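Dihydroxyacetone kinase (Citrobacter freundii, PDB 1UN8) catalyses the ATP-dependent phosphorylation of dihydroxyacetone to dihydroxyacetone phosphate, with magnesium or calcium as cofactor. Local coordinates at residues 254-259 / 305-310; 239-244 / 279-284; 497-502 / 542-547; 191-196 / 299-304; 131-136 / 174-179. One frame throughout, in Å; residues are numbered along the deposited sequence.

Overall arrangement
Four of the five contacts lie in the dihydroxyacetone-binding DhaK part, and three of these touch. Interactions 1 and 4 share strand 301-309, pairing it with strands 254-260 and 186-192 respectively; N259 O and S304 N, 2.8 Å apart, join them. Interaction 2 lies against both: L281 packs on L254, and the M240 sulfur meets V191 and F303. The C196 side chain of interaction 4 is about 7 Å from that of the active-site H220. Interaction 5 belongs to the other large sheet, its nearest atoms about 8 Å from interaction 1. Interaction 3, in the ATP-binding helical barrel, is about 49 Å from interaction 4 between nearest atoms; its F543 side chain is about 4 Å from the bound phospholipid.

Interaction 1. Residues 254-259 / 305-310; sequences LAVMIN and LTAIVL
A255 and I308 form one hydrogen-bonded pair of the two antiparallel strands, and M257 and T306 form the next. In the first, A255 N donates to I308 O at 3.2 Å and I308 N returns the bond to A255 O at 3.1 Å. The second is shorter on one side, with M257 N only 2.8 Å from T306 O. At the intervening non-hydrogen-bonded position, V256 CA approaches the same T306 O at 3.2 Å in a CA-H...O contact. These bonds join two inner strands of a mixed sheet of the DhaK fold, where strand 254-260 is also bonded to the outermost strand 285-292.

Apolar contacts divide between the sheet's two faces. On the one bearing A255, M257, T306 and I308, the A255 methyl lies 3.4 Å from I308 CG2, a branch set between its own backbone N and carbonyl carbon. M257 and T306 run side by side here; the thioether chain bends at its last torsion (chi3 56°) and brings CE alongside CB and OG1 of T306. The face of L254, V256, I258, L305, A307 and V309 is wholly aliphatic, with I258 CG1 against L305 CD2 at 3.9 Å.

A water donates to M257 O (3.0 Å) and is also hydrogen-bonded to T306 OG1, which is in turn hydrogen-bonded to S188 OG.

Interaction 2. Residues 239-244 / 279-284; sequences LMVDKL and SPLHSR
V241 presents both its methyl groups to the loop formed by S279, P280 and L281, with CG1 nearest L281 and CG2 nearest S279. Its CG1, anti to the backbone N (chi1 169°), reaches L281 CB at 3.6 Å and lies more loosely against the proline ring, 4.1 Å from P280 CD. CG2, the branch beside the backbone N, comes up to the serine, 3.5 Å from S279 OG and 3.6 Å from S279 CB. The serine thus offers V241 the carbon side of its hydroxymethyl group as well as its oxygen. That oxygen occupies the position between its own N and carbonyl carbon (chi1 72°) and is hydrogen-bonded to L276 O in the last turn of helix 266-277.

L281 crosses V241 obliquely. Its CB does the touching, while the isobutyl end continues past the valine, toward the aliphatic face of strand 254-260, where it meets L254. One turn further along the helix, L244 adds a marginal contact, its CD1 being 4.4 Å from L281 CD2.

No hydrogen bond crosses between the two segments, so the fit depends on carbon surfaces and is largely buried. A type I turn from S279 to H282 presents P280 and L281 to the helix. This is the packing of an alpha/beta fold: helix 233-247 lies on the sheet, and the loop from helix 266-277 to strand 285-292 fills the side of that helix, with L281 between it and L254.

Interaction 3. Residues 497-502 / 542-547; sequences AAFDAA and VFKALA
The phenyl ring of F499 is covered on one face by the aliphatic stem of K544. K544 CB sits 3.7 Å from the ring centroid, 30° off the normal, a CH-pi contact, and its nearest ring atom is F499 CE1 at 3.3 Å. The next methylene, K544 CG, lies over the same face, displaced toward the rim. The two side chains run side by side and point the same way. With every torsion of the lysine close to 180°, its chain stays straight past the ring and its ammonium end leads away from the contact.

Closer to the helix axes, backbone and beta carbons meet. F499 CA is 3.8 Å from F543 CB, and F499 CB is 4.3 Å from the A547 methyl, one turn on. The F543 ring leaves toward the other side of this helix pair, where the A498 methyl approaches it obliquely at 3.8 Å from CD2. The alanines at 498 and 547 are consistent with the close approach of the segment axes, 8.2 Å, the helices running antiparallel at 158°.

Both helices are members of the eight-helix alpha barrel that holds a phospholipid. The lipid touches L546, and the F543 side chain is about 4 Å from it, so the contact lies beside the lipid pocket. Helix 478-490 packs L488 against both A498 and F543, and helix 356-371 packs on V542 and A545, which face away from this contact, and on L546.

Interaction 4. Residues 191-196 / 299-304; sequences VALSSC and DMKGFS
Two antiparallel strands of the DhaK sheet meet near its active-site end, where V191 and A192 pair with F303 and G302; beyond them the C196 side chain lies about 7 Å from that of H220, the histidine that forms the hemiaminal intermediate. V191 N donates to F303 O, and F303 N to V191 O at 2.9 Å, both nearly along the carbonyl direction. L193 N meets K301 O at 2.8 Å in an almost linear bond (177°). Between these, A192 and G302 pass very close, CA to CA 3.6 Å, with no side chain on the glycine to intervene.

V191 lies over the F303 ring: its CG1, held between the valine's own N and carbonyl carbon (chi1 66°), is 3.7 Å from the ring centroid and 23° off the normal, a CH-pi contact. On the opposite face of the sheet, M300 CE rests on the A192 methyl at 3.8 Å. Farther on, where the strand has turned a corner, D299 OD1 approaches C196 CB at 3.3 Å, while OD2 bonds H197 ND1. A water accepts from K301 N and donates to S195 O.

D299 and K301 form salt bridges with K301 and D299 of the second subunit, K301 also with E268, and F5 of that subunit meets F303 edge-to-face, at the dimer interface. Helix 233-247 covers V191 and F303 through M240, helix 266-277 adds M269 and I272 to F303, and strand 213-215 flanks strand 186-192 on the side away from 301-309, with A213 against V191 and L193.

Interaction 5. Residues 131-136 / 174-179; sequences NVEMLI and TVLREA
L176 turns one methyl of its isobutyl group against E133, the two side chains crossing at about a right angle. The leucine's CD2 lies beside the bent glutamate chain, 3.7 Å from E133 CG and 3.6 Å from OE1. A bend at the second torsion (chi2 -52°) folds the glutamate so that both its methylene and its carboxylate face the methyl group. The other branch, L176 CD1, turns toward the next inward-pointing residue, reaching L135 CB at 4.3 Å.

L135 itself carries the second half of the contact. Its CG stands anti to the backbone N (chi1 172°), and CD2 comes down on A179, 3.6 Å from the alanine methyl and 3.4 Å from A179 O. M134, between them on the strand, points away from the helix and packs against Y467 of the second subunit.

The strand and helix segments run almost parallel, at 5°, with axes 9.3 Å apart, a helix laid along the last strand of an alpha/beta sheet. No hydrogen bond or salt bridge links the two. The aliphatic contacts hold them, and the E133 carboxylate, at the margin, has a long, weak ion pair with R126 rather than a polar partner on the helix.

Interaction 1. Residues 254-259 / 305-310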
# COMPACT_ATOMS: atom_id res chain seq x y z
N LEU A 254 16.21 -15.52 -13.81
CA LEU A 254 15.82 -14.18 -13.38
C LEU A 254 15.10 -14.10 -12.05
O LEU A 254 14.36 -14.98 -11.64
CB LEU A 254 14.88 -13.53 -14.42
CG LEU A 254 15.32 -13.44 -15.88
CD1 LEU A 254 14.12 -13.26 -16.79
CD2 LEU A 254 16.30 -12.30 -16.07
N ALA A 255 15.34 -12.99 -11.39
CA ALA A 255 14.65 -12.66 -10.15
C ALA A 255 13.77 -11.47 -10.57
O ALA A 255 14.28 -10.55 -11.21
CB ALA A 255 15.61 -12.26 -9.04
N VAL A 256 12.49 -11.45 -10.23
CA VAL A 256 11.63 -10.34 -10.62
C VAL A 256 10.98 -9.68 -9.41
O VAL A 256 10.40 -10.36 -8.55
CB VAL A 256 10.52 -10.81 -11.60
CG1 VAL A 256 9.48 -9.72 -11.81
CG2 VAL A 256 11.15 -11.22 -12.93
N MET A 257 11.09 -8.36 -9.36
CA MET A 257 10.50 -7.61 -8.26
C MET A 257 9.23 -6.87 -8.70
O MET A 257 9.27 -6.04 -9.61
CB MET A 257 11.52 -6.62 -7.71
CG MET A 257 10.92 -5.59 -6.77
SD MET A 257 12.18 -4.58 -5.95
CE MET A 257 13.06 -3.91 -7.36
N ILE A 258 8.12 -7.20 -8.06
CA ILE A 258 6.83 -6.56 -8.33
C ILE A 258 6.64 -5.48 -7.26
O ILE A 258 6.33 -5.78 -6.11
CB ILE A 258 5.67 -7.57 -8.25
CG1 ILE A 258 5.96 -8.77 -9.15
CG2 ILE A 258 4.36 -6.92 -8.68
CD1 ILE A 258 5.85 -10.11 -8.46
N ASN A 259 6.83 -4.24 -7.67
CA ASN A 259 6.75 -3.08 -6.80
C ASN A 259 5.47 -2.25 -6.96
O ASN A 259 5.05 -1.92 -8.07
CB ASN A 259 7.97 -2.19 -7.08
CG ASN A 259 7.95 -0.89 -6.26
OD1 ASN A 259 7.98 -0.92 -5.03
ND2 ASN A 259 7.92 0.25 -6.95
N LEU A 305 7.86 -3.39 -12.66
CA LEU A 305 8.40 -4.73 -12.75
C LEU A 305 9.89 -4.61 -13.00
O LEU A 305 10.31 -3.99 -13.99
CB LEU A 305 7.75 -5.49 -13.90
CG LEU A 305 6.29 -5.86 -13.69
CD1 LEU A 305 5.72 -6.46 -14.97
CD2 LEU A 305 6.18 -6.83 -12.53
N THR A 306 10.69 -5.18 -12.10
CA THR A 306 12.14 -5.15 -12.24
C THR A 306 12.71 -6.56 -12.40
O THR A 306 12.45 -7.44 -11.57
CB THR A 306 12.84 -4.52 -11.04
OG1 THR A 306 12.44 -3.16 -10.91
CG2 THR A 306 14.34 -4.57 -11.23
N ALA A 307 13.48 -6.77 -13.46
CA ALA A 307 14.11 -8.06 -13.71
C ALA A 307 15.61 -7.88 -13.55
O ALA A 307 16.20 -6.94 -14.09
CB ALA A 307 13.78 -8.53 -15.13
N ILE A 308 16.21 -8.77 -12.77
CA ILE A 308 17.66 -8.77 -12.56
C ILE A 308 18.19 -10.14 -12.99
O ILE A 308 17.65 -11.18 -12.60
CB ILE A 308 18.03 -8.53 -11.09
CG1 ILE A 308 19.54 -8.68 -10.93
CG2 ILE A 308 17.30 -9.52 -10.17
CD1 ILE A 308 20.20 -7.47 -10.29
N VAL A 309 19.24 -10.14 -13.81
CA VAL A 309 19.83 -11.38 -14.31
C VAL A 309 20.63 -12.06 -13.21
O VAL A 309 21.48 -11.44 -12.58
CB VAL A 309 20.77 -11.11 -15.51
CG1 VAL A 309 21.37 -12.41 -16.01
CG2 VAL A 309 20.00 -10.41 -16.62
N LEU A 310 20.35 -13.34 -12.99
CA LEU A 310 21.05 -14.08 -11.96
C LEU A 310 22.35 -14.71 -12.47
O LEU A 310 22.41 -15.91 -12.72
CB LEU A 310 20.13 -15.15 -11.39
CG LEU A 310 18.82 -14.63 -10.79
CD1 LEU A 310 17.96 -15.80 -10.33
CD2 LEU A 310 19.13 -13.70 -9.64
O HOH W 1 9.91 -3.07 -9.68

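Interaction 2. Residues 239-244 / 279-284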
# COMPACT_ATOMS: atom_id res chain seq x y z
N LEU A 239 2.59 -6.48 -22.29
CA LEU A 239 3.25 -5.45 -23.04
C LEU A 239 4.56 -5.12 -22.33
O LEU A 239 5.62 -4.97 -22.95
CB LEU A 239 2.37 -4.20 -23.12
CG LEU A 239 3.01 -2.90 -23.59
CD1 LEU A 239 3.83 -3.12 -24.85
CD2 LEU A 239 1.92 -1.86 -23.84
N MET A 240 4.48 -5.03 -21.01
CA MET A 240 5.63 -4.73 -20.18
C MET A 240 6.64 -5.85 -20.26
O MET A 240 7.85 -5.62 -20.36
CB MET A 240 5.18 -4.51 -18.74
CG MET A 240 4.45 -3.20 -18.53
SD MET A 240 3.75 -2.95 -16.86
CE MET A 240 5.16 -2.22 -15.96
N VAL A 241 6.14 -7.08 -20.23
CA VAL A 241 7.03 -8.22 -20.30
C VAL A 241 7.79 -8.25 -21.62
O VAL A 241 8.97 -8.62 -21.66
CB VAL A 241 6.26 -9.53 -20.08
CG1 VAL A 241 7.13 -10.74 -20.42
CG2 VAL A 241 5.81 -9.61 -18.64
N ASP A 242 7.13 -7.87 -22.70
CA ASP A 242 7.81 -7.87 -23.99
C ASP A 242 9.02 -6.94 -23.93
O ASP A 242 10.14 -7.36 -24.21
CB ASP A 242 6.87 -7.40 -25.11
CG ASP A 242 5.87 -8.47 -25.51
OD1 ASP A 242 6.24 -9.66 -25.51
OD2 ASP A 242 4.72 -8.11 -25.85
N LYS A 243 8.77 -5.70 -23.53
CA LYS A 243 9.84 -4.71 -23.44
C LYS A 243 10.94 -5.16 -22.50
O LYS A 243 12.12 -4.88 -22.74
CB LYS A 243 9.27 -3.36 -23.01
CG LYS A 243 8.33 -2.82 -24.06
CD LYS A 243 7.78 -1.46 -23.74
CE LYS A 243 6.91 -0.97 -24.89
NZ LYS A 243 7.64 -1.03 -26.20
N LEU A 244 10.58 -5.87 -21.43
CA LEU A 244 11.60 -6.36 -20.52
C LEU A 244 12.43 -7.41 -21.24
O LEU A 244 13.66 -7.39 -21.17
CB LEU A 244 10.97 -6.96 -19.27
CG LEU A 244 10.60 -5.97 -18.15
CD1 LEU A 244 9.80 -6.67 -17.07
CD2 LEU A 244 11.87 -5.38 -17.56
N SER A 279 3.08 -14.92 -17.89
CA SER A 279 3.69 -14.24 -19.02
C SER A 279 4.83 -15.07 -19.60
O SER A 279 5.32 -16.00 -18.96
CB SER A 279 4.20 -12.85 -18.60
OG SER A 279 5.35 -12.95 -17.79
N PRO A 280 5.25 -14.75 -20.82
CA PRO A 280 6.35 -15.47 -21.47
C PRO A 280 7.62 -15.40 -20.64
O PRO A 280 8.59 -16.11 -20.91
CB PRO A 280 6.49 -14.75 -22.81
CG PRO A 280 5.11 -14.25 -23.07
CD PRO A 280 4.68 -13.74 -21.73
N LEU A 281 7.61 -14.54 -19.62
CA LEU A 281 8.77 -14.35 -18.75
C LEU A 281 8.84 -15.44 -17.69
O LEU A 281 9.87 -15.68 -17.06
CB LEU A 281 8.66 -12.98 -18.09
CG LEU A 281 9.80 -12.48 -17.23
CD1 LEU A 281 11.08 -12.44 -18.04
CD2 LEU A 281 9.47 -11.09 -16.74
N HIS A 282 7.70 -16.10 -17.51
CA HIS A 282 7.49 -17.17 -16.54
C HIS A 282 8.55 -18.26 -16.39
O HIS A 282 9.05 -18.51 -15.29
CB HIS A 282 6.11 -17.77 -16.83
CG HIS A 282 5.97 -19.22 -16.46
ND1 HIS A 282 6.06 -19.67 -15.16
CD2 HIS A 282 5.72 -20.31 -17.23
CE1 HIS A 282 5.86 -20.98 -15.14
NE2 HIS A 282 5.66 -21.39 -16.38
N SER A 283 8.90 -18.92 -17.50
CA SER A 283 9.86 -20.02 -17.48
C SER A 283 11.29 -19.69 -17.06
O SER A 283 12.11 -20.58 -16.95
CB SER A 283 9.91 -20.70 -18.85
OG SER A 283 10.36 -19.80 -19.85
N ARG A 284 11.58 -18.42 -16.81
CA ARG A 284 12.94 -18.04 -16.43
C ARG A 284 13.01 -17.45 -15.03
O ARG A 284 14.08 -17.06 -14.59
CB ARG A 284 13.50 -17.03 -17.43
CG ARG A 284 13.50 -17.53 -18.86
CD ARG A 284 13.92 -16.45 -19.84
NE ARG A 284 15.22 -15.89 -19.50
CZ ARG A 284 15.75 -14.84 -20.11
NH1 ARG A 284 15.10 -14.25 -21.10
NH2 ARG A 284 16.92 -14.36 -19.72

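Interaction 3. Residues 497-502 / 542-547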
# COMPACT_ATOMS: atom_id res chain seq x y z
N ALA A 497 -55.40 -17.67 21.01
CA ALA A 497 -54.52 -16.83 21.81
C ALA A 497 -53.27 -16.47 21.02
O ALA A 497 -52.84 -15.32 21.02
CB ALA A 497 -54.13 -17.56 23.10
N ALA A 498 -52.69 -17.46 20.35
CA ALA A 498 -51.49 -17.27 19.55
C ALA A 498 -51.73 -16.19 18.50
O ALA A 498 -50.92 -15.28 18.33
CB ALA A 498 -51.10 -18.59 18.88
N PHE A 499 -52.84 -16.31 17.79
CA PHE A 499 -53.18 -15.35 16.76
C PHE A 499 -53.30 -13.96 17.36
O PHE A 499 -52.69 -13.01 16.87
CB PHE A 499 -54.50 -15.71 16.10
CG PHE A 499 -55.17 -14.56 15.43
CD1 PHE A 499 -54.52 -13.86 14.42
CD2 PHE A 499 -56.44 -14.16 15.82
CE1 PHE A 499 -55.14 -12.77 13.81
CE2 PHE A 499 -57.06 -13.08 15.21
CZ PHE A 499 -56.41 -12.38 14.21
N ASP A 500 -54.09 -13.84 18.41
CA ASP A 500 -54.27 -12.57 19.07
C ASP A 500 -52.94 -11.93 19.44
O ASP A 500 -52.76 -10.72 19.29
CB ASP A 500 -55.11 -12.73 20.33
CG ASP A 500 -55.73 -11.42 20.77
OD1 ASP A 500 -56.64 -10.93 20.05
OD2 ASP A 500 -55.29 -10.87 21.80
N ALA A 501 -52.01 -12.73 19.92
CA ALA A 501 -50.71 -12.22 20.30
C ALA A 501 -49.98 -11.70 19.06
O ALA A 501 -49.49 -10.57 19.03
CB ALA A 501 -49.89 -13.32 20.98
N ALA A 502 -49.93 -12.53 18.03
CA ALA A 502 -49.27 -12.16 16.79
C ALA A 502 -49.89 -10.88 16.25
O ALA A 502 -49.19 -9.96 15.82
CB ALA A 502 -49.41 -13.30 15.76
N VAL A 542 -51.36 -16.01 9.13
CA VAL A 542 -51.17 -17.45 9.17
C VAL A 542 -51.83 -17.99 10.43
O VAL A 542 -52.67 -18.88 10.36
CB VAL A 542 -49.68 -17.81 9.17
CG1 VAL A 542 -49.50 -19.28 9.53
CG2 VAL A 542 -49.09 -17.54 7.79
N PHE A 543 -51.48 -17.44 11.58
CA PHE A 543 -52.08 -17.91 12.81
C PHE A 543 -53.59 -17.70 12.85
O PHE A 543 -54.32 -18.53 13.39
CB PHE A 543 -51.43 -17.24 14.01
CG PHE A 543 -50.12 -17.86 14.37
CD1 PHE A 543 -48.94 -17.41 13.81
CD2 PHE A 543 -50.08 -18.94 15.24
CE1 PHE A 543 -47.74 -18.03 14.09
CE2 PHE A 543 -48.88 -19.57 15.53
CZ PHE A 543 -47.70 -19.11 14.95
N LYS A 544 -54.05 -16.60 12.27
CA LYS A 544 -55.47 -16.31 12.21
C LYS A 544 -56.15 -17.47 11.48
O LYS A 544 -57.18 -17.97 11.91
CB LYS A 544 -55.72 -15.02 11.44
CG LYS A 544 -57.18 -14.64 11.35
CD LYS A 544 -57.39 -13.43 10.48
CE LYS A 544 -58.87 -13.12 10.35
NZ LYS A 544 -59.08 -11.96 9.44
N ALA A 545 -55.54 -17.90 10.38
CA ALA A 545 -56.08 -19.00 9.60
C ALA A 545 -56.09 -20.29 10.43
O ALA A 545 -57.05 -21.05 10.41
CB ALA A 545 -55.26 -19.20 8.34
N LEU A 546 -55.01 -20.52 11.17
CA LEU A 546 -54.93 -21.71 11.98
C LEU A 546 -56.00 -21.71 13.06
O LEU A 546 -56.68 -22.72 13.28
CB LEU A 546 -53.55 -21.82 12.62
CG LEU A 546 -52.39 -22.10 11.67
CD1 LEU A 546 -51.11 -22.30 12.47
CD2 LEU A 546 -52.69 -23.33 10.85
N ALA A 547 -56.17 -20.58 13.72
CA ALA A 547 -57.15 -20.46 14.79
C ALA A 547 -58.59 -20.61 14.29
O ALA A 547 -59.45 -21.08 15.02
CB ALA A 547 -56.98 -19.13 15.51

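Interaction 4. Residues 191-196 / 299-304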
# COMPACT_ATOMS: atom_id res chain seq x y z
N VAL A 191 4.29 1.44 -14.81
CA VAL A 191 3.07 1.87 -15.47
C VAL A 191 2.17 2.43 -14.39
O VAL A 191 2.20 1.96 -13.25
CB VAL A 191 2.36 0.68 -16.18
CG1 VAL A 191 1.87 -0.33 -15.16
CG2 VAL A 191 1.22 1.20 -17.04
N ALA A 192 1.38 3.45 -14.74
CA ALA A 192 0.49 4.06 -13.78
C ALA A 192 -0.84 4.50 -14.39
O ALA A 192 -0.91 4.88 -15.57
CB ALA A 192 1.19 5.24 -13.13
N LEU A 193 -1.89 4.44 -13.58
CA LEU A 193 -3.22 4.85 -14.00
C LEU A 193 -3.41 6.31 -13.63
O LEU A 193 -4.23 7.01 -14.22
CB LEU A 193 -4.29 3.98 -13.33
CG LEU A 193 -4.12 2.49 -13.61
CD1 LEU A 193 -5.31 1.71 -13.04
CD2 LEU A 193 -3.98 2.26 -15.11
N SER A 194 -2.66 6.78 -12.65
CA SER A 194 -2.74 8.18 -12.24
C SER A 194 -1.51 8.59 -11.44
O SER A 194 -0.86 7.77 -10.80
CB SER A 194 -4.01 8.46 -11.42
OG SER A 194 -4.06 7.67 -10.25
N SER A 195 -1.17 9.87 -11.50
CA SER A 195 -0.01 10.33 -10.76
C SER A 195 -0.36 10.36 -9.27
O SER A 195 -1.42 9.90 -8.86
CB SER A 195 0.42 11.71 -11.25
OG SER A 195 1.71 12.01 -10.78
N CYS A 196 0.53 10.92 -8.45
CA CYS A 196 0.31 10.94 -7.01
C CYS A 196 -0.22 12.25 -6.46
O CYS A 196 -0.14 13.29 -7.11
CB CYS A 196 1.63 10.63 -6.29
SG CYS A 196 2.93 11.82 -6.73
N ASP A 299 1.36 8.14 -3.27
CA ASP A 299 0.24 7.23 -3.50
C ASP A 299 -0.07 6.92 -4.97
O ASP A 299 -1.18 6.51 -5.31
CB ASP A 299 -1.01 7.77 -2.81
CG ASP A 299 -1.51 9.06 -3.42
OD1 ASP A 299 -0.78 9.67 -4.22
OD2 ASP A 299 -2.64 9.46 -3.09
N MET A 300 0.93 7.11 -5.83
CA MET A 300 0.77 6.85 -7.26
C MET A 300 0.12 5.49 -7.54
O MET A 300 0.63 4.46 -7.11
CB MET A 300 2.13 6.91 -7.95
CG MET A 300 2.08 6.74 -9.46
SD MET A 300 3.57 7.42 -10.22
CE MET A 300 4.23 5.94 -10.90
N LYS A 301 -0.98 5.49 -8.28
CA LYS A 301 -1.62 4.22 -8.58
C LYS A 301 -1.01 3.55 -9.80
O LYS A 301 -1.58 3.56 -10.89
CB LYS A 301 -3.13 4.40 -8.78
CG LYS A 301 -3.84 3.07 -9.04
CD LYS A 301 -5.29 3.05 -8.57
CE LYS A 301 -5.79 1.59 -8.60
NZ LYS A 301 -7.17 1.41 -8.05
N GLY A 302 0.16 2.96 -9.60
CA GLY A 302 0.86 2.25 -10.66
C GLY A 302 1.78 1.21 -10.02
O GLY A 302 1.89 1.15 -8.79
N PHE A 303 2.43 0.39 -10.83
CA PHE A 303 3.34 -0.62 -10.30
C PHE A 303 4.52 -0.73 -11.23
O PHE A 303 4.46 -0.25 -12.36
CB PHE A 303 2.63 -1.98 -10.17
CG PHE A 303 2.26 -2.60 -11.49
CD1 PHE A 303 3.17 -3.40 -12.19
CD2 PHE A 303 0.99 -2.39 -12.04
CE1 PHE A 303 2.84 -3.97 -13.43
CE2 PHE A 303 0.64 -2.95 -13.28
CZ PHE A 303 1.57 -3.74 -13.97
N SER A 304 5.61 -1.34 -10.77
CA SER A 304 6.77 -1.52 -11.64
C SER A 304 7.23 -2.95 -11.58
O SER A 304 7.00 -3.66 -10.60
CB SER A 304 7.88 -0.54 -11.25
OG SER A 304 8.35 -0.79 -9.94
O HOH W 2 -3.16 7.91 -8.02

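Interaction 5. Residues 131-136 / 174-179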
# COMPACT_ATOMS: atom_id res chain seq x y z
N ASN A 131 37.87 8.18 1.11
CA ASN A 131 37.89 7.46 -0.16
C ASN A 131 36.43 7.31 -0.56
O ASN A 131 35.64 6.67 0.15
CB ASN A 131 38.53 6.09 -0.01
CG ASN A 131 40.03 6.17 0.09
OD1 ASN A 131 40.73 5.21 -0.21
ND2 ASN A 131 40.54 7.31 0.53
N VAL A 132 36.06 7.89 -1.70
CA VAL A 132 34.69 7.85 -2.16
C VAL A 132 34.51 7.39 -3.60
O VAL A 132 35.32 7.68 -4.47
CB VAL A 132 34.04 9.24 -2.04
CG1 VAL A 132 32.53 9.13 -2.21
CG2 VAL A 132 34.40 9.86 -0.70
N GLU A 133 33.42 6.66 -3.82
CA GLU A 133 33.07 6.19 -5.15
C GLU A 133 31.56 6.43 -5.33
O GLU A 133 30.79 6.37 -4.36
CB GLU A 133 33.39 4.71 -5.32
CG GLU A 133 34.88 4.38 -5.43
CD GLU A 133 35.60 5.19 -6.50
OE1 GLU A 133 34.98 5.53 -7.53
OE2 GLU A 133 36.80 5.47 -6.32
N MET A 134 31.15 6.73 -6.55
CA MET A 134 29.74 6.97 -6.82
C MET A 134 29.21 6.12 -7.96
O MET A 134 29.82 6.05 -9.03
CB MET A 134 29.51 8.44 -7.15
CG MET A 134 28.06 8.78 -7.37
SD MET A 134 27.75 10.56 -7.38
CE MET A 134 27.03 10.68 -9.00
N LEU A 135 28.08 5.46 -7.74
CA LEU A 135 27.46 4.64 -8.77
C LEU A 135 26.08 5.19 -9.09
O LEU A 135 25.16 5.12 -8.26
CB LEU A 135 27.33 3.19 -8.30
CG LEU A 135 26.51 2.31 -9.26
CD1 LEU A 135 27.23 2.24 -10.59
CD2 LEU A 135 26.30 0.90 -8.69
N ILE A 136 25.93 5.75 -10.29
CA ILE A 136 24.64 6.29 -10.72
C ILE A 136 23.81 5.12 -11.30
O ILE A 136 24.25 4.43 -12.22
CB ILE A 136 24.79 7.37 -11.83
CG1 ILE A 136 25.70 8.51 -11.38
CG2 ILE A 136 23.42 7.95 -12.15
CD1 ILE A 136 27.14 8.14 -11.35
N THR A 174 35.93 -3.32 -4.79
CA THR A 174 35.13 -4.52 -5.02
C THR A 174 33.64 -4.22 -4.88
O THR A 174 32.82 -4.70 -5.66
CB THR A 174 35.55 -5.63 -4.04
OG1 THR A 174 36.94 -5.91 -4.23
CG2 THR A 174 34.75 -6.92 -4.30
N VAL A 175 33.30 -3.44 -3.87
CA VAL A 175 31.92 -3.07 -3.64
C VAL A 175 31.41 -2.41 -4.92
O VAL A 175 30.41 -2.83 -5.51
CB VAL A 175 31.80 -2.08 -2.46
CG1 VAL A 175 30.34 -1.70 -2.24
CG2 VAL A 175 32.38 -2.71 -1.20
N LEU A 176 32.12 -1.38 -5.37
CA LEU A 176 31.75 -0.65 -6.58
C LEU A 176 31.64 -1.58 -7.77
O LEU A 176 30.65 -1.55 -8.50
CB LEU A 176 32.80 0.43 -6.86
CG LEU A 176 32.75 1.17 -8.20
CD1 LEU A 176 31.43 1.91 -8.35
CD2 LEU A 176 33.92 2.16 -8.27
N ARG A 177 32.65 -2.42 -7.97
CA ARG A 177 32.67 -3.34 -9.10
C ARG A 177 31.39 -4.17 -9.15
O ARG A 177 30.70 -4.19 -10.16
CB ARG A 177 33.87 -4.29 -8.98
CG ARG A 177 34.20 -5.05 -10.27
CD ARG A 177 34.97 -6.36 -10.02
NE ARG A 177 34.09 -7.52 -9.86
CZ ARG A 177 33.24 -7.98 -10.79
NH1 ARG A 177 33.14 -7.37 -11.98
NH2 ARG A 177 32.48 -9.04 -10.55
N GLU A 178 31.10 -4.84 -8.05
CA GLU A 178 29.92 -5.69 -7.95
C GLU A 178 28.62 -4.91 -8.06
O GLU A 178 27.67 -5.34 -8.72
CB GLU A 178 29.95 -6.45 -6.61
CG GLU A 178 31.08 -7.47 -6.47
CD GLU A 178 30.98 -8.60 -7.49
OE1 GLU A 178 29.85 -8.97 -7.88
OE2 GLU A 178 32.04 -9.11 -7.90
N ALA A 179 28.58 -3.75 -7.41
CA ALA A 179 27.42 -2.87 -7.43
C ALA A 179 27.12 -2.47 -8.87
O ALA A 179 25.96 -2.47 -9.30
CB ALA A 179 27.69 -1.64 -6.59